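Long-range contacts in plexin-A4 (Homo sapiens, PDB 4E74), which probably carries semaphorin signals into the cell as a receptor, its cytoplasmic ubiquitin-like domain, the part crystallised here, binding Rho-family GTPases: residues A[64-70]-A[108-114]; A[33-39]-A[95-101]. All blocks are in the same frame, centred on the assembly; numbering follows the deposited sequence.

Contact 1: residues A[64-70]-A[108-114]; sequences DMDLEWR and VVALVSK
Met65 to Arg70 and Val108 to Ser113 run antiparallel as neighbouring strands, their short axes 4.5 Å apart at closest and 147° between their directions. Asp66 faces Val112 and Glu68 faces Ala110 in hydrogen-bonded pairs; Glu68 N reaches Ala110 O at 2.8 Å. Met65, Leu67 and Trp69 share one face with Ser113, Leu111 and Val109. There Leu67 CD1 lies 3.7 Å from Val109 CB, while in one of its two conformers Met65 CE comes within 3.8 Å of Leu111 CB. Helix 39-50 packs on this face through Ile46, which meets both Leu67 and Leu111. The other face is more polar. Arg70 grips Glu68 side-on, NE (2.8 Å) and NH2 (2.9 Å) both donating to OE1 of Glu68, which lies in the guanidinium plane. Held this way, the guanidinium lays one face over Ala110, Arg70 NH2 coming 3.6 Å from Ala110 CB. At the far end the extended Lys114 chain crosses Asp66 at about a right angle, but its NZ bonds to Ala63 O. The pairing thus joins the central strand 108-113 of the ubiquitin-like sheet to its inner neighbour 65-70, with a largely apolar face turned to the helix and a salt bridge lying across the small Ala110 on the other.

Contact 2: residues A[33-39]-A[95-101]; sequences ILNCDTI and LNTLAHY
Asn35 O, in the type I turn from Leu34 to Asp37, accepts from Ala99 N at 3.2 Å, the donor lying in the carbonyl plane on a lone pair. A second backbone bond runs the other way across the contact, from Ile39 N to Asn96 O (3.1 Å). Between them a water accepts from Leu98 N (2.8 Å) and donates to Leu34 O and Asp37 O. Thr97 is at the N-cap position of the short, weakly bonded helix about 98-101: with chi1 at 64°, its OG1 sits between the backbone N and the carbonyl carbon and receives His100 N at 3.0 Å, while CG2 packs against Cys36 O and Asp37 O. Asp37 OD2 takes Leu34 N from above the carboxylate plane and is also salt-bridged to Lys45. Asn96 is held by Thr86 at OD1 and by Gln80 O at ND2; Tyr101 OH bonds to Asp83. The Leu98 and Ile33 side chains cross at about a right angle, Leu98 CD1 3.5 Å from Ile33 CG1, and Ile39 CG1 meets the Tyr101 ring edge 4.0 Å from CE2. The turn before helix 39-50 and the loop before the short helix are therefore stitched together, the amides of Leu98, Ala99 and His100 being taken by the water, Asn35 O and Thr97 OG1.

Overall arrangement
From the N terminus, strand 13-18 pairs with strand 29-34, and the chain then enters 33-39, the first half of contact 2, before helix 39-50. Strand 65-70 follows as the first half of contact 1. After strand 76-79 the chain returns through 95-101, closing contact 2, and 108-114 finally closes contact 1, so the two loops cross. Contact 1 unites two inner strands of the mixed sheet; contact 2 ties the end of its outer strand 29-34 to the short helix 98-101. Their centres lie about 15 Å apart, yet they touch: Trp69 CZ3 is 3.8 Å from Tyr101 O, and Leu67 CD2 is 4.0 Å from Ile39 CG2.

Contact 1: residues A[64-70]-A[108-114]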
loop_
_atom_site.group_PDB
_atom_site.type_symbol
_atom_site.label_atom_id
_atom_site.label_comp_id
_atom_site.label_asym_id
_atom_site.label_seq_id
_atom_site.Cartn_x
_atom_site.Cartn_y
_atom_site.Cartn_z
ATOM N N ASP A 64 8.068 8.529 3.629
ATOM C CA ASP A 64 8.768 8.476 4.891
ATOM C C ASP A 64 10.191 7.941 4.786
ATOM O O ASP A 64 10.849 7.750 5.799
ATOM C CB ASP A 64 7.975 7.611 5.892
ATOM C CG ASP A 64 6.606 8.213 6.245
ATOM O OD1 ASP A 64 6.391 9.455 6.102
ATOM O OD2 ASP A 64 5.728 7.424 6.650
ATOM N N MET A 65 10.654 7.693 3.545
ATOM C CA MET A 65 11.958 7.076 3.254
ATOM C C MET A 65 12.682 7.993 2.256
ATOM O O MET A 65 12.029 8.733 1.528
ATOM C CB MET A 65 11.760 5.714 2.553
ATOM C CG MET A 65 10.926 4.687 3.307
ATOM S SD MET A 65 11.577 4.321 4.937
ATOM C CE MET A 65 13.041 3.462 4.481
ATOM N N ASP A 66 13.992 7.889 2.222
ATOM C CA ASP A 66 14.824 8.564 1.194
ATOM C C ASP A 66 15.638 7.528 0.415
ATOM O O ASP A 66 16.094 6.514 0.947
ATOM C CB ASP A 66 15.776 9.599 1.853
ATOM C CG ASP A 66 15.153 10.936 2.030
ATOM O OD1 ASP A 66 14.534 11.507 1.083
ATOM O OD2 ASP A 66 15.313 11.490 3.183
ATOM N N LEU A 67 15.879 7.818 -0.881
ATOM C CA LEU A 67 16.707 7.002 -1.717
ATOM C C LEU A 67 18.172 7.385 -1.588
ATOM O O LEU A 67 18.526 8.539 -1.832
ATOM C CB LEU A 67 16.290 7.159 -3.194
ATOM C CG LEU A 67 16.972 6.249 -4.228
ATOM C CD1 LEU A 67 16.775 4.742 -3.958
ATOM C CD2 LEU A 67 16.503 6.639 -5.628
ATOM N N GLU A 68 19.006 6.425 -1.239
ATOM C CA GLU A 68 20.454 6.676 -1.084
ATOM C C GLU A 68 21.218 5.982 -2.193
ATOM O O GLU A 68 21.188 4.748 -2.313
ATOM C CB GLU A 68 20.938 6.170 0.253
ATOM C CG GLU A 68 22.390 6.511 0.620
ATOM C CD GLU A 68 22.791 5.900 1.929
ATOM O OE1 GLU A 68 22.721 4.654 2.078
ATOM O OE2 GLU A 68 23.267 6.689 2.796
ATOM N N TRP A 69 21.904 6.764 -3.024
ATOM C CA TRP A 69 22.790 6.197 -4.060
ATOM C C TRP A 69 24.160 5.906 -3.507
ATOM O O TRP A 69 24.868 6.821 -3.066
ATOM C CB TRP A 69 22.857 7.186 -5.236
ATOM C CG TRP A 69 23.750 6.802 -6.392
ATOM C CD1 TRP A 69 24.283 5.575 -6.711
ATOM C CD2 TRP A 69 24.226 7.733 -7.424
ATOM N NE1 TRP A 69 25.068 5.657 -7.886
ATOM C CE2 TRP A 69 25.050 6.948 -8.345
ATOM C CE3 TRP A 69 24.048 9.096 -7.651
ATOM C CZ2 TRP A 69 25.670 7.546 -9.433
ATOM C CZ3 TRP A 69 24.657 9.668 -8.786
ATOM C CH2 TRP A 69 25.448 8.904 -9.624
ATOM N N ARG A 70 24.511 4.636 -3.415
ATOM C CA ARG A 70 25.820 4.188 -2.927
ATOM C C ARG A 70 26.783 4.018 -4.099
ATOM O O ARG A 70 26.856 2.947 -4.736
ATOM C CB ARG A 70 25.711 2.910 -2.091
ATOM C CG ARG A 70 24.799 3.106 -0.887
ATOM C CD ARG A 70 24.812 1.933 0.092
ATOM N NE ARG A 70 23.983 2.294 1.216
ATOM C CZ ARG A 70 23.785 1.553 2.305
ATOM N NH1 ARG A 70 24.313 0.350 2.401
ATOM N NH2 ARG A 70 23.037 2.043 3.285
ATOM N N VAL A 108 24.068 0.722 -7.074
ATOM C CA VAL A 108 23.646 0.218 -5.753
ATOM C C VAL A 108 22.910 1.330 -5.020
ATOM O O VAL A 108 23.375 2.470 -4.968
ATOM C CB VAL A 108 24.836 -0.244 -4.893
ATOM C CG1 VAL A 108 24.360 -0.734 -3.501
ATOM C CG2 VAL A 108 25.630 -1.343 -5.597
ATOM N N VAL A 109 21.750 1.012 -4.445
ATOM C CA VAL A 109 20.913 1.970 -3.737
ATOM C C VAL A 109 20.376 1.345 -2.464
ATOM O O VAL A 109 20.352 0.097 -2.353
ATOM C CB VAL A 109 19.720 2.522 -4.554
ATOM C CG1 VAL A 109 20.187 3.187 -5.857
ATOM C CG2 VAL A 109 18.697 1.404 -4.851
ATOM N N ALA A 110 20.011 2.203 -1.502
ATOM C CA ALA A 110 19.344 1.777 -0.258
ATOM C C ALA A 110 18.217 2.720 0.058
ATOM O O ALA A 110 18.181 3.870 -0.400
ATOM C CB ALA A 110 20.341 1.763 0.920
ATOM N N LEU A 111 17.212 2.234 0.796
ATOM C CA LEU A 111 16.196 3.104 1.328
ATOM C C LEU A 111 16.513 3.373 2.816
ATOM O O LEU A 111 16.786 2.429 3.605
ATOM C CB LEU A 111 14.792 2.487 1.205
ATOM C CG LEU A 111 14.298 2.251 -0.212
ATOM C CD1 LEU A 111 12.886 1.657 -0.146
ATOM C CD2 LEU A 111 14.305 3.571 -1.012
ATOM N N VAL A 112 16.520 4.647 3.168
ATOM C CA VAL A 112 16.900 5.161 4.496
ATOM C C VAL A 112 15.727 5.858 5.148
ATOM O O VAL A 112 15.071 6.711 4.576
ATOM C CB VAL A 112 18.112 6.133 4.370
ATOM C CG1 VAL A 112 18.527 6.686 5.747
ATOM C CG2 VAL A 112 19.278 5.423 3.731
ATOM N N SER A 113 15.436 5.497 6.406
ATOM C CA SER A 113 14.362 6.158 7.115
ATOM C C SER A 113 14.663 7.636 7.434
ATOM O O SER A 113 15.805 8.004 7.657
ATOM C CB SER A 113 14.080 5.439 8.457
ATOM O OG SER A 113 13.601 4.133 8.213
ATOM N N LYS A 114 13.630 8.457 7.434
ATOM C CA LYS A 114 13.751 9.889 7.791
ATOM C C LYS A 114 13.617 10.090 9.301
ATOM O O LYS A 114 12.728 9.489 9.949
ATOM C CB LYS A 114 12.681 10.706 7.118
ATOM C CG LYS A 114 12.736 10.760 5.590
ATOM C CD LYS A 114 11.631 11.619 5.014
ATOM C CE LYS A 114 11.634 11.608 3.495
ATOM N NZ LYS A 114 10.654 12.573 2.930
HETATM O O HOH W 1 10.528 7.995 8.601
HETATM O O HOH W 2 26.544 2.258 -7.348
#

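Contact 2: residues A[33-39]-A[95-101]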
loop_
_atom_site.group_PDB
_atom_site.type_symbol
_atom_site.label_atom_id
_atom_site.label_comp_id
_atom_site.label_asym_id
_atom_site.label_seq_id
_atom_site.Cartn_x
_atom_site.Cartn_y
_atom_site.Cartn_z
ATOM N N ILE A 33 13.309 -0.117 -12.904
ATOM C CA ILE A 33 12.533 1.126 -12.901
ATOM C C ILE A 33 12.746 1.903 -14.200
ATOM O O ILE A 33 13.493 1.444 -15.066
ATOM C CB ILE A 33 12.741 2.010 -11.639
ATOM C CG1 ILE A 33 14.040 2.787 -11.705
ATOM C CG2 ILE A 33 12.661 1.199 -10.318
ATOM C CD1 ILE A 33 15.261 1.882 -11.779
ATOM N N LEU A 34 12.032 3.018 -14.383
ATOM C CA LEU A 34 12.188 3.809 -15.590
ATOM C C LEU A 34 13.087 4.984 -15.303
ATOM O O LEU A 34 13.029 5.564 -14.191
ATOM C CB LEU A 34 10.862 4.332 -16.072
ATOM C CG LEU A 34 9.831 3.238 -16.440
ATOM C CD1 LEU A 34 8.468 3.841 -16.683
ATOM C CD2 LEU A 34 10.310 2.498 -17.681
ATOM N N ASN A 35 13.847 5.382 -16.315
ATOM C CA ASN A 35 14.715 6.561 -16.131
ATOM C C ASN A 35 13.970 7.889 -16.024
ATOM O O ASN A 35 14.593 8.907 -15.603
ATOM C CB ASN A 35 15.791 6.615 -17.188
ATOM C CG ASN A 35 15.254 6.940 -18.550
ATOM O OD1 ASN A 35 14.046 6.932 -18.813
ATOM N ND2 ASN A 35 16.180 7.202 -19.478
ATOM N N CYS A 36 12.663 7.897 -16.325
ATOM C CA CYS A 36 11.792 9.038 -16.181
ATOM C C CYS A 36 10.878 9.048 -14.946
ATOM O O CYS A 36 10.046 9.928 -14.809
ATOM C CB CYS A 36 10.943 9.212 -17.442
ATOM S SG CYS A 36 9.953 7.739 -17.948
ATOM N N ASP A 37 10.963 8.005 -14.110
ATOM C CA ASP A 37 10.177 7.935 -12.882
ATOM C C ASP A 37 10.714 9.046 -11.979
ATOM O O ASP A 37 11.922 9.312 -11.950
ATOM C CB ASP A 37 10.397 6.604 -12.155
ATOM C CG ASP A 37 9.590 5.432 -12.752
ATOM O OD1 ASP A 37 8.497 5.690 -13.254
ATOM O OD2 ASP A 37 10.046 4.293 -12.593
ATOM N N THR A 38 9.810 9.707 -11.308
ATOM C CA THR A 38 10.257 10.643 -10.253
ATOM C C THR A 38 10.944 9.825 -9.180
ATOM O O THR A 38 10.754 8.607 -9.036
ATOM C CB THR A 38 9.092 11.423 -9.621
ATOM O OG1 THR A 38 8.228 10.550 -8.869
ATOM C CG2 THR A 38 8.337 12.262 -10.664
ATOM N N ILE A 39 11.723 10.473 -8.317
ATOM C CA ILE A 39 12.342 9.668 -7.231
ATOM C C ILE A 39 11.309 9.010 -6.301
ATOM O O ILE A 39 11.536 7.916 -5.798
ATOM C CB ILE A 39 13.373 10.512 -6.401
ATOM C CG1 ILE A 39 14.474 11.049 -7.316
ATOM C CG2 ILE A 39 13.956 9.656 -5.255
ATOM C CD1 ILE A 39 15.189 10.028 -8.168
ATOM N N LEU A 95 10.158 17.640 -11.592
ATOM C CA LEU A 95 10.594 16.754 -10.525
ATOM C C LEU A 95 11.787 15.920 -10.965
ATOM O O LEU A 95 11.890 15.474 -12.132
ATOM C CB LEU A 95 9.433 15.876 -10.034
ATOM C CG LEU A 95 8.232 16.624 -9.411
ATOM C CD1 LEU A 95 7.340 15.655 -8.651
ATOM C CD2 LEU A 95 8.683 17.740 -8.468
ATOM N N ASN A 96 12.714 15.684 -10.038
ATOM C CA ASN A 96 13.952 15.008 -10.339
ATOM C C ASN A 96 13.687 13.498 -10.639
ATOM O O ASN A 96 12.844 12.896 -9.988
ATOM C CB ASN A 96 14.918 15.089 -9.148
ATOM C CG ASN A 96 15.451 16.490 -8.850
ATOM O OD1 ASN A 96 15.306 17.485 -9.614
ATOM N ND2 ASN A 96 16.056 16.593 -7.683
ATOM N N THR A 97 14.446 12.932 -11.574
ATOM C CA THR A 97 14.374 11.543 -12.005
ATOM C C THR A 97 15.775 10.933 -11.923
ATOM O O THR A 97 16.782 11.656 -11.662
ATOM C CB THR A 97 13.931 11.460 -13.488
ATOM O OG1 THR A 97 14.963 12.090 -14.288
ATOM C CG2 THR A 97 12.573 12.139 -13.692
ATOM N N LEU A 98 15.932 9.637 -12.145
ATOM C CA LEU A 98 17.249 9.043 -12.164
ATOM C C LEU A 98 18.082 9.610 -13.335
ATOM O O LEU A 98 19.307 9.715 -13.242
ATOM C CB LEU A 98 17.215 7.516 -12.220
ATOM C CG LEU A 98 16.685 6.816 -10.946
ATOM C CD1 LEU A 98 16.375 5.365 -11.218
ATOM C CD2 LEU A 98 17.647 6.948 -9.775
ATOM N N ALA A 99 17.412 9.904 -14.462
ATOM C CA ALA A 99 18.117 10.500 -15.625
ATOM C C ALA A 99 18.668 11.864 -15.257
ATOM O O ALA A 99 19.783 12.209 -15.673
ATOM C CB ALA A 99 17.189 10.587 -16.842
ATOM N N HIS A 100 17.902 12.636 -14.498
ATOM C CA HIS A 100 18.379 13.937 -13.971
ATOM C C HIS A 100 19.684 13.820 -13.231
ATOM O O HIS A 100 20.630 14.652 -13.414
ATOM C CB HIS A 100 17.307 14.523 -13.080
ATOM C CG HIS A 100 17.740 15.741 -12.315
ATOM N ND1 HIS A 100 17.740 16.996 -12.868
ATOM C CD2 HIS A 100 18.188 15.880 -11.006
ATOM C CE1 HIS A 100 18.170 17.887 -11.927
ATOM N NE2 HIS A 100 18.447 17.213 -10.797
ATOM N N TYR A 101 19.792 12.803 -12.395
ATOM C CA TYR A 101 21.007 12.574 -11.603
ATOM C C TYR A 101 22.106 11.762 -12.299
ATOM O O TYR A 101 23.185 11.562 -11.752
ATOM C CB TYR A 101 20.642 11.890 -10.277
ATOM C CG TYR A 101 19.900 12.721 -9.234
ATOM C CD1 TYR A 101 20.559 13.729 -8.496
ATOM C CD2 TYR A 101 18.593 12.432 -8.880
ATOM C CE1 TYR A 101 19.890 14.422 -7.509
ATOM C CE2 TYR A 101 17.902 13.111 -7.896
ATOM C CZ TYR A 101 18.570 14.100 -7.167
ATOM O OH TYR A 101 17.960 14.763 -6.143
HETATM O O HOH W 3 13.973 7.645 -12.560
#